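PDB 6ZTU: cyclodipeptide synthase, BtCDPS from Bacillus thermoamylovorans, which probably makes cyclodipeptides by aminoacyl transfer, its family joining two amino acids that are usually delivered as aminoacyl-tRNAs. Local coordinates for residues H28-I33 with N58-L63; W51-F56 with N104-D109; Q127-Y132 with F215-S220; K141-M146 with A179-F184. All coordinates share one frame; numbering follows the deposited sequence.

Contact 1 (H28-I33 with N58-L63); sequences HILLGI and NVTVLL. With 0RE ((2S)-hexane-1,2-diol), chain B.
His28 reaches across to Thr60 through a nearly straight hydrogen bond, NE2 to OG1 at 2.7 Å with an N-H...O angle of 169°, and the hydroxyl lies at the edge of the ring, in its plane. With CG anti to the backbone N (chi1 180°), the ring swings toward the next strand and presents its NE2 edge. Its ND1 bonds Ser196 OG and Thr60 OG1 also bonds Asp109 OD2, so a chain of polar side chains runs from strand 196-200 through His28 and Thr60 to Asp109. Backbone bonds form a parallel ladder: Ile29 N to Asn58 O, Thr60 N to Ile29 O, Leu31 N to Thr60 O (2.9 Å), Leu62 N to Leu31 O, and Ile33 N to Leu62 O (3.0 Å). The two strands are joined through helix 42-55 in a beta-alpha-beta crossover of the Rossmann-like core expected of the HUP clan. Leu30 CD1 sits 3.6 Å from Thr60 CG2 and also touches Leu62 CB, whereas on the opposite face Leu31 CD1 meets Val59 CG1 at 4.1 Å. Ile33 CG1 packs against Val61 CG1 at 3.7 Å. The hexanediol lies at the C-terminal ends of the strands: its terminal methyl C08 approaches Leu63 C at 3.4 Å, and its C03 lies 4.0 Å from Gly32 CA, where a side chain would collide with it.

Contact 2 (W51-F56 with N104-D109); sequences WSSKNF and NGREID
Arg106 points its guanidinium at the C-terminal turn of helix 42-55, where a single nitrogen, NH2, serves two backbone carbonyls: Ser53 O at 2.7 Å and Phe56 O at 2.8 Å. The second carbonyl faces the nitrogen almost head-on, with a C=O...N angle of 178°, while the first is met from well to the side, at 121°. Both oxygens lie near the edge of the guanidinium but tilted from its plane, and both hydrogen bonds are clearly bent. CG passes Ser53 OG at 3.6 Å, and the bend at chi2 (-85°) beyond it turns the rest of the chain toward the carbonyls. The backbone N of Arg106 belongs to the Schellman motif that ends helix 79-103, bonding Leu101 O, with Gly105 at positive phi as C-prime; one helix terminus is thus fastened to another. Beside it, the Asn104 amide packs against the Ser53 side chain, OD1 standing 3.3 Å from CB. Polar demands here are met by other partners: Ser53 OG bonds Ile49 O, and Asn104 ND2 bonds Ala100 O and Asp50 OD1. Arg106 NH1 bonds Lys57 O, just before strand 58-63.

Contact 3 (Q127-Y132 with F215-S220); sequences QNVIYY and FYIKMS
Val129 and Ile217 mark the nearest approach of the two backbones, their CA atoms 7.2 Å apart, where a turn of helix 120-135 faces the irregular segment 215-220. At this spacing the contact is made by side chains of the loop and helix, with Ile217 also touching the helix backbone; it is van der Waals packing. Ile217 is the wedge: with CG1 beside the backbone N (chi1 -71°) its CD1 methyl extends to the helix, 3.8 Å from Asn128 O and 4.1 Å from Val129 CG2, the side chains of Val129 and Ile217 crossing at about a right angle. Tyr132 slides past Ile217 in the opposite direction, CD2 lying 3.8 Å from CG1. The far end of the same ring meets Tyr216, whose CB methylene approaches Tyr132 CZ at 3.6 Å and OH at 3.5 Å; the tyrosines touch obliquely, without stacking on each other. Among the neighbours, Leu185 of helix 167-191 touches both Val129 and Ile217, while Phe139 of helix 137-157 touches Tyr132 and Ile217, so the segment leading from helix 205-211 to strand 223-229 closes over a junction of three helices.

Contact 4 (K141-M146 with A179-F184); sequences KSCLAM and AELPFF. With 0RE ((2S)-hexane-1,2-diol), chain B.
Glu180 CG occupies the position between its own backbone N and carbonyl carbon (chi1 66°), and the chain beyond is extended, bringing the carboxylate to both Met146 and the bound hexanediol. Met146 comes from the opposite direction, bent at chi3 (73°), and its CE methyl stops 3.7 Å from Glu180 OE2 and 4.4 Å from Phe184 CZ. Behind this, Met146 SD lies 4.2 Å from Leu181 CD2, and Cys143 SG stands 4.0 Å from Leu181 CD1. The axes of the two short segments pass 12.5 Å apart at 105°, and side chains alone span the gap, Met146 reaching farthest. Helix 167-191 is kinked here, with Pro182 at the bend. The ligand is held through its O01 hydroxyl, which donates to Glu180 OE1 at 2.8 Å and also lies at the edge of the Phe184 ring, in its plane, 3.6 Å from CZ. The chemistry is therefore divided: one carboxylate oxygen accepts a hydrogen bond from the diol, while the other packs against a thioether methyl, so within this contact the acid's hydrogen bond is made to the pocket side.

How the contacts relate
From the N terminus, contact 1 closes the first loop, bringing strand 58-63 beside strand 28-32. Contact 2 opens within that loop, on helix 42-55, and closes beyond it at residues 104-109, so the two cross; Asp109 joins them, through its side chain to Thr60 and its backbone to Val61. Contact 3 begins later, at helix 120-135, and closes only near the last strand. Contact 4 lies wholly within that span and ties helix 137-157 to helix 167-191, and Val129 against Leu181 links contacts 3 and 4. The central sheet and helix 167-191 meet where Phe183 packs on Leu30 and Leu62, and contacts 1 and 4, on opposite sides of the chain's centre, both touch the hexanediol.

Contact 1 (H28-I33 with N58-L63)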
loop_
_atom_site.group_PDB
_atom_site.type_symbol
_atom_site.label_atom_id
_atom_site.label_comp_id
_atom_site.label_asym_id
_atom_site.label_seq_id
_atom_site.Cartn_x
_atom_site.Cartn_y
_atom_site.Cartn_z
ATOM N N HIS A 28 8.815 7.022 11.380
ATOM C CA HIS A 28 7.961 7.362 10.252
ATOM C C HIS A 28 6.990 6.222 9.989
ATOM O O HIS A 28 7.365 5.047 10.078
ATOM C CB HIS A 28 8.801 7.645 8.999
ATOM C CG HIS A 28 7.988 8.000 7.800
ATOM N ND1 HIS A 28 7.544 7.061 6.895
ATOM C CD2 HIS A 28 7.533 9.195 7.357
ATOM C CE1 HIS A 28 6.855 7.662 5.943
ATOM N NE2 HIS A 28 6.829 8.957 6.203
ATOM N N ILE A 29 5.751 6.582 9.667
ATOM C CA ILE A 29 4.746 5.636 9.201
ATOM C C ILE A 29 4.239 6.090 7.836
ATOM O O ILE A 29 4.024 7.288 7.596
ATOM C CB ILE A 29 3.592 5.475 10.218
ATOM C CG1 ILE A 29 2.586 4.417 9.751
ATOM C CG2 ILE A 29 2.905 6.815 10.461
ATOM C CD1 ILE A 29 1.586 4.006 10.845
ATOM N N LEU A 30 4.111 5.131 6.921
ATOM C CA LEU A 30 3.500 5.342 5.616
ATOM C C LEU A 30 2.157 4.623 5.628
ATOM O O LEU A 30 2.114 3.398 5.781
ATOM C CB LEU A 30 4.404 4.800 4.500
ATOM C CG LEU A 30 3.950 5.023 3.049
ATOM C CD1 LEU A 30 3.860 6.527 2.748
ATOM C CD2 LEU A 30 4.872 4.344 2.067
ATOM N N LEU A 31 1.073 5.377 5.482
ATOM C CA LEU A 31 -0.276 4.821 5.571
ATOM C C LEU A 31 -0.735 4.457 4.167
ATOM O O LEU A 31 -0.893 5.333 3.322
ATOM C CB LEU A 31 -1.224 5.831 6.215
ATOM C CG LEU A 31 -0.948 6.120 7.688
ATOM C CD1 LEU A 31 -1.741 7.350 8.121
ATOM C CD2 LEU A 31 -1.331 4.903 8.536
ATOM N N GLY A 32 -0.920 3.162 3.909
ATOM C CA GLY A 32 -1.363 2.738 2.592
ATOM C C GLY A 32 -2.874 2.783 2.477
ATOM O O GLY A 32 -3.571 2.128 3.255
ATOM N N ILE A 33 -3.397 3.570 1.536
ATOM C CA ILE A 33 -4.837 3.733 1.343
ATOM C C ILE A 33 -5.190 3.042 0.037
ATOM O O ILE A 33 -4.762 3.475 -1.038
ATOM C CB ILE A 33 -5.254 5.209 1.314
ATOM C CG1 ILE A 33 -4.683 5.972 2.512
ATOM C CG2 ILE A 33 -6.779 5.328 1.237
ATOM C CD1 ILE A 33 -5.055 5.386 3.860
ATOM N N ASN A 58 6.927 11.317 12.112
ATOM C CA ASN A 58 6.601 11.739 10.760
ATOM C C ASN A 58 5.550 10.804 10.193
ATOM O O ASN A 58 5.623 9.590 10.407
ATOM C CB ASN A 58 7.837 11.713 9.859
ATOM C CG ASN A 58 8.970 12.538 10.414
ATOM O OD1 ASN A 58 9.005 13.751 10.228
ATOM N ND2 ASN A 58 9.902 11.887 11.099
ATOM N N VAL A 59 4.600 11.376 9.455
ATOM C CA VAL A 59 3.459 10.670 8.887
ATOM C C VAL A 59 3.355 11.028 7.410
ATOM O O VAL A 59 3.359 12.212 7.053
ATOM C CB VAL A 59 2.150 11.048 9.603
ATOM C CG1 VAL A 59 0.968 10.348 8.963
ATOM C CG2 VAL A 59 2.240 10.772 11.108
ATOM N N THR A 60 3.227 10.012 6.561
ATOM C CA THR A 60 2.985 10.181 5.135
ATOM C C THR A 60 1.838 9.263 4.734
ATOM O O THR A 60 1.680 8.172 5.290
ATOM C CB THR A 60 4.245 9.850 4.310
ATOM O OG1 THR A 60 5.344 10.647 4.768
ATOM C CG2 THR A 60 4.016 10.108 2.812
ATOM N N VAL A 61 1.030 9.716 3.779
ATOM C CA VAL A 61 -0.080 8.932 3.234
ATOM C C VAL A 61 0.261 8.549 1.797
ATOM O O VAL A 61 0.632 9.412 0.991
ATOM C CB VAL A 61 -1.396 9.733 3.296
ATOM C CG1 VAL A 61 -2.513 9.026 2.548
ATOM C CG2 VAL A 61 -1.788 9.981 4.743
ATOM N N LEU A 62 0.121 7.262 1.468
ATOM C CA LEU A 62 0.347 6.763 0.114
ATOM C C LEU A 62 -0.986 6.387 -0.520
ATOM O O LEU A 62 -1.709 5.537 0.014
ATOM C CB LEU A 62 1.267 5.539 0.122
ATOM C CG LEU A 62 1.655 5.023 -1.272
ATOM C CD1 LEU A 62 2.602 6.006 -1.993
ATOM C CD2 LEU A 62 2.277 3.625 -1.158
ATOM N N LEU A 63 -1.285 6.991 -1.664
ATOM C CA LEU A 63 -2.476 6.711 -2.456
ATOM C C LEU A 63 -2.097 5.988 -3.739
ATOM O O LEU A 63 -0.941 5.976 -4.158
ATOM C CB LEU A 63 -3.210 8.010 -2.804
ATOM C CG LEU A 63 -3.515 8.961 -1.654
ATOM C CD1 LEU A 63 -4.302 10.167 -2.185
ATOM C CD2 LEU A 63 -4.288 8.251 -0.560
HETATM O O01 0RE B . -1.709 -2.347 -1.097
HETATM C C02 0RE B . -2.369 -1.784 -0.008
HETATM C C03 0RE B . -1.489 -0.684 0.578
HETATM O O04 0RE B . -0.489 -1.259 1.375
HETATM C C05 0RE B . -0.875 0.111 -0.568
HETATM C C06 0RE B . -1.979 0.754 -1.405
HETATM C C07 0RE B . -1.335 1.414 -2.619
HETATM C C08 0RE B . -1.523 2.911 -2.446
#

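Contact 2 (W51-F56 with N104-D109)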
loop_
_atom_site.group_PDB
_atom_site.type_symbol
_atom_site.label_atom_id
_atom_site.label_comp_id
_atom_site.label_asym_id
_atom_site.label_seq_id
_atom_site.Cartn_x
_atom_site.Cartn_y
_atom_site.Cartn_z
ATOM N N TRP A 51 -4.371 8.395 15.039
ATOM C CA TRP A 51 -3.477 7.487 15.746
ATOM C C TRP A 51 -2.031 7.687 15.315
ATOM O O TRP A 51 -1.127 7.709 16.155
ATOM C CB TRP A 51 -3.921 6.036 15.514
ATOM C CG TRP A 51 -3.012 4.995 16.110
ATOM C CD1 TRP A 51 -3.002 4.552 17.406
ATOM C CD2 TRP A 51 -1.998 4.258 15.425
ATOM N NE1 TRP A 51 -2.033 3.592 17.565
ATOM C CE2 TRP A 51 -1.403 3.389 16.364
ATOM C CE3 TRP A 51 -1.536 4.244 14.101
ATOM C CZ2 TRP A 51 -0.364 2.516 16.025
ATOM C CZ3 TRP A 51 -0.505 3.379 13.765
ATOM C CH2 TRP A 51 0.071 2.525 14.721
ATOM N N SER A 52 -1.787 7.816 14.005
ATOM C CA SER A 52 -0.417 7.981 13.532
ATOM C C SER A 52 0.190 9.267 14.063
ATOM O O SER A 52 1.366 9.296 14.442
ATOM C CB SER A 52 -0.380 7.990 12.006
ATOM O OG SER A 52 -0.661 6.702 11.493
ATOM N N SER A 53 -0.597 10.346 14.060
ATOM C CA SER A 53 -0.108 11.645 14.503
ATOM C C SER A 53 0.263 11.628 15.977
ATOM O O SER A 53 1.142 12.383 16.403
ATOM C CB SER A 53 -1.165 12.722 14.243
ATOM O OG SER A 53 -1.450 12.855 12.865
ATOM N N LYS A 54 -0.398 10.782 16.774
ATOM C CA LYS A 54 -0.063 10.703 18.190
ATOM C C LYS A 54 1.183 9.875 18.434
ATOM O O LYS A 54 1.904 10.121 19.403
ATOM C CB LYS A 54 -1.230 10.117 18.985
ATOM C CG LYS A 54 -2.102 11.165 19.649
ATOM C CD LYS A 54 -2.543 12.241 18.655
ATOM C CE LYS A 54 -3.377 13.309 19.345
ATOM N NZ LYS A 54 -4.246 12.688 20.386
ATOM N N ASN A 55 1.465 8.913 17.562
ATOM C CA ASN A 55 2.495 7.923 17.821
ATOM C C ASN A 55 3.812 8.198 17.107
ATOM O O ASN A 55 4.871 7.908 17.671
ATOM C CB ASN A 55 1.991 6.531 17.418
ATOM C CG ASN A 55 1.120 5.894 18.491
ATOM O OD1 ASN A 55 1.625 5.271 19.420
ATOM N ND2 ASN A 55 -0.190 6.046 18.360
ATOM N N PHE A 56 3.789 8.743 15.896
ATOM C CA PHE A 56 4.980 8.783 15.061
ATOM C C PHE A 56 5.519 10.197 14.888
ATOM O O PHE A 56 4.765 11.171 14.875
ATOM C CB PHE A 56 4.686 8.183 13.682
ATOM C CG PHE A 56 4.508 6.699 13.714
ATOM C CD1 PHE A 56 3.271 6.141 14.003
ATOM C CD2 PHE A 56 5.588 5.864 13.499
ATOM C CE1 PHE A 56 3.112 4.764 14.050
ATOM C CE2 PHE A 56 5.438 4.495 13.543
ATOM C CZ PHE A 56 4.193 3.943 13.821
ATOM N N ASN A 104 -4.568 17.655 12.785
ATOM C CA ASN A 104 -3.496 17.307 13.706
ATOM C C ASN A 104 -2.296 18.237 13.617
ATOM O O ASN A 104 -1.262 17.942 14.223
ATOM C CB ASN A 104 -3.025 15.871 13.448
ATOM C CG ASN A 104 -3.993 14.841 13.969
ATOM O OD1 ASN A 104 -3.884 14.414 15.115
ATOM N ND2 ASN A 104 -4.927 14.407 13.122
ATOM N N GLY A 105 -2.391 19.327 12.863
ATOM C CA GLY A 105 -1.250 20.213 12.716
ATOM C C GLY A 105 -0.087 19.603 11.973
ATOM O O GLY A 105 1.059 19.989 12.210
ATOM N N ARG A 106 -0.356 18.668 11.064
ATOM C CA ARG A 106 0.664 17.921 10.342
ATOM C C ARG A 106 0.818 18.433 8.916
ATOM O O ARG A 106 -0.144 18.899 8.298
ATOM C CB ARG A 106 0.298 16.433 10.290
ATOM C CG ARG A 106 0.351 15.715 11.624
ATOM C CD ARG A 106 1.752 15.256 11.895
ATOM N NE ARG A 106 1.880 14.576 13.179
ATOM C CZ ARG A 106 2.983 13.950 13.568
ATOM N NH1 ARG A 106 4.041 13.938 12.772
ATOM N NH2 ARG A 106 3.036 13.361 14.752
ATOM N N GLU A 107 2.032 18.297 8.380
ATOM C CA GLU A 107 2.255 18.585 6.967
ATOM C C GLU A 107 1.376 17.699 6.097
ATOM O O GLU A 107 1.163 16.520 6.399
ATOM C CB GLU A 107 3.721 18.359 6.601
ATOM C CG GLU A 107 4.698 19.145 7.442
ATOM C CD GLU A 107 5.467 20.154 6.620
ATOM O OE1 GLU A 107 6.707 20.238 6.775
ATOM O OE2 GLU A 107 4.820 20.854 5.807
ATOM N N ILE A 108 0.878 18.268 5.002
ATOM C CA ILE A 108 0.035 17.533 4.067
ATOM C C ILE A 108 0.919 16.664 3.181
ATOM O O ILE A 108 1.100 16.943 1.990
ATOM C CB ILE A 108 -0.836 18.493 3.241
ATOM C CG1 ILE A 108 -1.503 19.504 4.175
ATOM C CG2 ILE A 108 -1.911 17.725 2.481
ATOM C CD1 ILE A 108 -2.360 18.859 5.257
ATOM N N ASP A 109 1.461 15.590 3.755
ATOM C CA ASP A 109 2.433 14.747 3.068
ATOM C C ASP A 109 1.691 13.560 2.458
ATOM O O ASP A 109 1.581 12.497 3.067
ATOM C CB ASP A 109 3.524 14.307 4.033
ATOM C CG ASP A 109 4.862 14.143 3.357
ATOM O OD1 ASP A 109 5.250 15.041 2.571
ATOM O OD2 ASP A 109 5.525 13.115 3.605
#

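Contact 3 (Q127-Y132 with F215-S220)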
loop_
_atom_site.group_PDB
_atom_site.type_symbol
_atom_site.label_atom_id
_atom_site.label_comp_id
_atom_site.label_asym_id
_atom_site.label_seq_id
_atom_site.Cartn_x
_atom_site.Cartn_y
_atom_site.Cartn_z
ATOM N N GLN A 127 12.704 -1.550 -11.176
ATOM C CA GLN A 127 13.413 -2.368 -12.161
ATOM C C GLN A 127 13.754 -3.742 -11.598
ATOM O O GLN A 127 13.682 -4.746 -12.317
ATOM C CB GLN A 127 14.696 -1.676 -12.621
ATOM C CG GLN A 127 14.495 -0.380 -13.416
ATOM C CD GLN A 127 15.762 0.485 -13.396
ATOM O OE1 GLN A 127 16.877 -0.039 -13.335
ATOM N NE2 GLN A 127 15.595 1.806 -13.442
ATOM N N ASN A 128 14.179 -3.801 -10.330
ATOM C CA ASN A 128 14.439 -5.101 -9.704
ATOM C C ASN A 128 13.174 -5.943 -9.639
ATOM O O ASN A 128 13.202 -7.149 -9.908
ATOM C CB ASN A 128 14.990 -4.931 -8.288
ATOM C CG ASN A 128 16.425 -4.469 -8.270
ATOM O OD1 ASN A 128 17.193 -4.758 -9.180
ATOM N ND2 ASN A 128 16.799 -3.747 -7.220
ATOM N N VAL A 129 12.062 -5.331 -9.241
ATOM C CA VAL A 129 10.792 -6.049 -9.152
ATOM C C VAL A 129 10.397 -6.606 -10.514
ATOM O O VAL A 129 9.974 -7.760 -10.632
ATOM C CB VAL A 129 9.709 -5.114 -8.574
ATOM C CG1 VAL A 129 8.341 -5.736 -8.709
ATOM C CG2 VAL A 129 9.998 -4.814 -7.104
ATOM N N ILE A 130 10.531 -5.799 -11.568
ATOM C CA ILE A 130 10.143 -6.264 -12.896
ATOM C C ILE A 130 11.085 -7.358 -13.379
ATOM O O ILE A 130 10.660 -8.321 -14.024
ATOM C CB ILE A 130 10.116 -5.072 -13.868
ATOM C CG1 ILE A 130 8.911 -4.193 -13.566
ATOM C CG2 ILE A 130 10.124 -5.555 -15.314
ATOM C CD1 ILE A 130 8.996 -2.841 -14.231
ATOM N N TYR A 131 12.377 -7.223 -13.081
ATOM C CA TYR A 131 13.349 -8.232 -13.487
ATOM C C TYR A 131 13.022 -9.588 -12.862
ATOM O O TYR A 131 12.956 -10.610 -13.558
ATOM C CB TYR A 131 14.753 -7.778 -13.095
ATOM C CG TYR A 131 15.817 -8.794 -13.405
ATOM C CD1 TYR A 131 16.435 -8.821 -14.648
ATOM C CD2 TYR A 131 16.192 -9.748 -12.465
ATOM C CE1 TYR A 131 17.413 -9.754 -14.943
ATOM C CE2 TYR A 131 17.170 -10.686 -12.753
ATOM C CZ TYR A 131 17.771 -10.684 -13.994
ATOM O OH TYR A 131 18.746 -11.616 -14.287
ATOM N N TYR A 132 12.790 -9.617 -11.555
ATOM C CA TYR A 132 12.500 -10.906 -10.931
ATOM C C TYR A 132 11.095 -11.399 -11.253
ATOM O O TYR A 132 10.862 -12.617 -11.250
ATOM C CB TYR A 132 12.761 -10.811 -9.423
ATOM C CG TYR A 132 14.261 -10.812 -9.169
ATOM C CD1 TYR A 132 15.007 -11.975 -9.344
ATOM C CD2 TYR A 132 14.938 -9.645 -8.840
ATOM C CE1 TYR A 132 16.382 -11.982 -9.169
ATOM C CE2 TYR A 132 16.317 -9.648 -8.657
ATOM C CZ TYR A 132 17.025 -10.824 -8.824
ATOM O OH TYR A 132 18.391 -10.855 -8.652
ATOM N N PHE A 215 13.731 -15.043 -1.734
ATOM C CA PHE A 215 13.968 -14.398 -3.020
ATOM C C PHE A 215 15.228 -13.553 -2.967
ATOM O O PHE A 215 15.714 -13.191 -1.894
ATOM C CB PHE A 215 12.817 -13.468 -3.434
ATOM C CG PHE A 215 11.470 -14.089 -3.337
ATOM C CD1 PHE A 215 10.996 -14.892 -4.361
ATOM C CD2 PHE A 215 10.652 -13.838 -2.247
ATOM C CE1 PHE A 215 9.747 -15.446 -4.295
ATOM C CE2 PHE A 215 9.391 -14.405 -2.179
ATOM C CZ PHE A 215 8.940 -15.203 -3.207
ATOM N N TYR A 216 15.724 -13.205 -4.155
ATOM C CA TYR A 216 16.760 -12.192 -4.238
ATOM C C TYR A 216 16.186 -10.807 -4.013
ATOM O O TYR A 216 16.938 -9.899 -3.656
ATOM C CB TYR A 216 17.486 -12.281 -5.577
ATOM C CG TYR A 216 18.372 -13.510 -5.651
ATOM C CD1 TYR A 216 19.359 -13.733 -4.697
ATOM C CD2 TYR A 216 18.211 -14.446 -6.661
ATOM C CE1 TYR A 216 20.165 -14.853 -4.752
ATOM C CE2 TYR A 216 19.016 -15.562 -6.722
ATOM C CZ TYR A 216 19.984 -15.762 -5.760
ATOM O OH TYR A 216 20.796 -16.879 -5.801
ATOM N N ILE A 217 14.870 -10.645 -4.177
ATOM C CA ILE A 217 14.181 -9.436 -3.724
ATOM C C ILE A 217 14.193 -9.397 -2.201
ATOM O O ILE A 217 13.750 -10.345 -1.542
ATOM C CB ILE A 217 12.736 -9.410 -4.255
ATOM C CG1 ILE A 217 12.704 -9.155 -5.763
ATOM C CG2 ILE A 217 11.882 -8.369 -3.500
ATOM C CD1 ILE A 217 12.798 -7.702 -6.138
ATOM N N LYS A 218 14.675 -8.288 -1.633
ATOM C CA LYS A 218 14.713 -8.083 -0.190
ATOM C C LYS A 218 14.088 -6.740 0.167
ATOM O O LYS A 218 14.143 -5.784 -0.613
ATOM C CB LYS A 218 16.153 -8.087 0.353
ATOM C CG LYS A 218 16.815 -9.445 0.439
ATOM C CD LYS A 218 18.210 -9.306 1.040
ATOM C CE LYS A 218 18.141 -8.952 2.517
ATOM N NZ LYS A 218 19.355 -9.422 3.237
ATOM N N MET A 219 13.516 -6.664 1.364
ATOM C CA MET A 219 13.198 -5.363 1.922
ATOM C C MET A 219 14.487 -4.679 2.359
ATOM O O MET A 219 15.444 -5.326 2.799
ATOM C CB MET A 219 12.248 -5.496 3.111
ATOM C CG MET A 219 10.847 -5.951 2.709
ATOM S SD MET A 219 9.837 -6.415 4.111
ATOM C CE MET A 219 9.655 -4.818 4.915
ATOM N N SER A 220 14.511 -3.357 2.223
ATOM C CA SER A 220 15.613 -2.584 2.785
ATOM C C SER A 220 15.680 -2.771 4.296
ATOM O O SER A 220 14.662 -2.950 4.971
ATOM C CB SER A 220 15.450 -1.099 2.455
ATOM O OG SER A 220 15.523 -0.901 1.058
#

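Contact 4 (K141-M146 with A179-F184)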
loop_
_atom_site.group_PDB
_atom_site.type_symbol
_atom_site.label_atom_id
_atom_site.label_comp_id
_atom_site.label_asym_id
_atom_site.label_seq_id
_atom_site.Cartn_x
_atom_site.Cartn_y
_atom_site.Cartn_z
ATOM N N LYS A 141 4.901 -15.924 -9.378
ATOM C CA LYS A 141 3.715 -16.554 -8.821
ATOM C C LYS A 141 3.168 -15.764 -7.634
ATOM O O LYS A 141 1.954 -15.564 -7.522
ATOM C CB LYS A 141 4.048 -17.995 -8.423
ATOM C CG LYS A 141 2.875 -18.842 -7.983
ATOM C CD LYS A 141 3.331 -20.302 -7.765
ATOM C CE LYS A 141 2.178 -21.197 -7.287
ATOM N NZ LYS A 141 1.684 -20.841 -5.928
ATOM N N SER A 142 4.051 -15.291 -6.744
ATOM C CA SER A 142 3.594 -14.512 -5.590
ATOM C C SER A 142 3.001 -13.174 -6.014
ATOM O O SER A 142 2.012 -12.713 -5.426
ATOM C CB SER A 142 4.759 -14.270 -4.631
ATOM O OG SER A 142 4.985 -15.418 -3.847
ATOM N N CYS A 143 3.614 -12.524 -6.998
ATOM C CA CYS A 143 3.056 -11.262 -7.482
ATOM C C CYS A 143 1.684 -11.474 -8.103
ATOM O O CYS A 143 0.773 -10.675 -7.883
ATOM C CB CYS A 143 3.986 -10.603 -8.497
ATOM S SG CYS A 143 5.553 -10.005 -7.794
ATOM N N LEU A 144 1.529 -12.531 -8.900
ATOM C CA LEU A 144 0.225 -12.822 -9.487
ATOM C C LEU A 144 -0.808 -13.159 -8.417
ATOM O O LEU A 144 -2.001 -12.883 -8.592
ATOM C CB LEU A 144 0.353 -13.965 -10.495
ATOM C CG LEU A 144 1.153 -13.570 -11.747
ATOM C CD1 LEU A 144 1.537 -14.772 -12.616
ATOM C CD2 LEU A 144 0.408 -12.525 -12.574
ATOM N N ALA A 145 -0.379 -13.767 -7.306
ATOM C CA ALA A 145 -1.298 -13.993 -6.198
ATOM C C ALA A 145 -1.743 -12.679 -5.565
ATOM O O ALA A 145 -2.907 -12.542 -5.165
ATOM C CB ALA A 145 -0.654 -14.899 -5.148
ATOM N N MET A 146 -0.828 -11.713 -5.423
ATOM C CA MET A 146 -1.247 -10.391 -4.963
ATOM C C MET A 146 -2.250 -9.786 -5.931
ATOM O O MET A 146 -3.194 -9.103 -5.519
ATOM C CB MET A 146 -0.041 -9.458 -4.822
ATOM C CG MET A 146 0.744 -9.649 -3.561
ATOM S SD MET A 146 1.974 -8.332 -3.350
ATOM C CE MET A 146 0.924 -6.955 -2.910
ATOM N N ALA A 179 3.884 -1.771 -9.527
ATOM C CA ALA A 179 4.105 -0.344 -9.323
ATOM C C ALA A 179 4.069 0.056 -7.849
ATOM O O ALA A 179 4.743 1.022 -7.466
ATOM C CB ALA A 179 3.058 0.468 -10.099
ATOM N N GLU A 180 3.276 -0.635 -7.016
ATOM C CA GLU A 180 3.204 -0.288 -5.594
ATOM C C GLU A 180 4.302 -0.967 -4.785
ATOM O O GLU A 180 4.681 -0.467 -3.720
ATOM C CB GLU A 180 1.840 -0.666 -5.002
ATOM C CG GLU A 180 1.580 -2.183 -4.976
ATOM C CD GLU A 180 0.307 -2.597 -4.230
ATOM O OE1 GLU A 180 -0.281 -1.775 -3.496
ATOM O OE2 GLU A 180 -0.113 -3.774 -4.397
ATOM N N LEU A 181 4.806 -2.105 -5.257
ATOM C CA LEU A 181 5.764 -2.873 -4.462
ATOM C C LEU A 181 7.007 -2.105 -4.022
ATOM O O LEU A 181 7.478 -2.372 -2.905
ATOM C CB LEU A 181 6.181 -4.139 -5.224
ATOM C CG LEU A 181 5.302 -5.357 -4.965
ATOM C CD1 LEU A 181 5.785 -6.519 -5.818
ATOM C CD2 LEU A 181 5.322 -5.757 -3.476
ATOM N N PRO A 182 7.604 -1.186 -4.801
ATOM C CA PRO A 182 8.802 -0.516 -4.272
ATOM C C PRO A 182 8.576 0.160 -2.931
ATOM O O PRO A 182 9.536 0.291 -2.160
ATOM C CB PRO A 182 9.158 0.502 -5.368
ATOM C CG PRO A 182 8.630 -0.122 -6.625
ATOM C CD PRO A 182 7.324 -0.762 -6.191
ATOM N N PHE A 183 7.345 0.589 -2.621
ATOM C CA PHE A 183 7.101 1.211 -1.320
ATOM C C PHE A 183 7.029 0.186 -0.194
ATOM O O PHE A 183 7.405 0.507 0.935
ATOM C CB PHE A 183 5.828 2.060 -1.354
ATOM C CG PHE A 183 6.020 3.334 -2.104
ATOM C CD1 PHE A 183 6.580 4.431 -1.464
ATOM C CD2 PHE A 183 5.736 3.414 -3.456
ATOM C CE1 PHE A 183 6.813 5.601 -2.158
ATOM C CE2 PHE A 183 5.963 4.589 -4.142
ATOM C CZ PHE A 183 6.507 5.667 -3.489
ATOM N N PHE A 184 6.568 -1.041 -0.484
ATOM C CA PHE A 184 6.659 -2.130 0.488
ATOM C C PHE A 184 8.110 -2.471 0.796
ATOM O O PHE A 184 8.440 -2.869 1.918
ATOM C CB PHE A 184 5.993 -3.406 -0.047
ATOM C CG PHE A 184 4.489 -3.353 -0.190
ATOM C CD1 PHE A 184 3.875 -2.512 -1.110
ATOM C CD2 PHE A 184 3.688 -4.228 0.548
ATOM C CE1 PHE A 184 2.491 -2.519 -1.258
ATOM C CE2 PHE A 184 2.299 -4.243 0.398
ATOM C CZ PHE A 184 1.703 -3.385 -0.512
HETATM O O01 0RE B . -1.709 -2.347 -1.097
HETATM C C02 0RE B . -2.369 -1.784 -0.008
HETATM C C03 0RE B . -1.489 -0.684 0.578
HETATM O O04 0RE B . -0.489 -1.259 1.375
HETATM C C05 0RE B . -0.875 0.111 -0.568
HETATM C C06 0RE B . -1.979 0.754 -1.405
HETATM C C07 0RE B . -1.335 1.414 -2.619
HETATM C C08 0RE B . -1.523 2.911 -2.446
#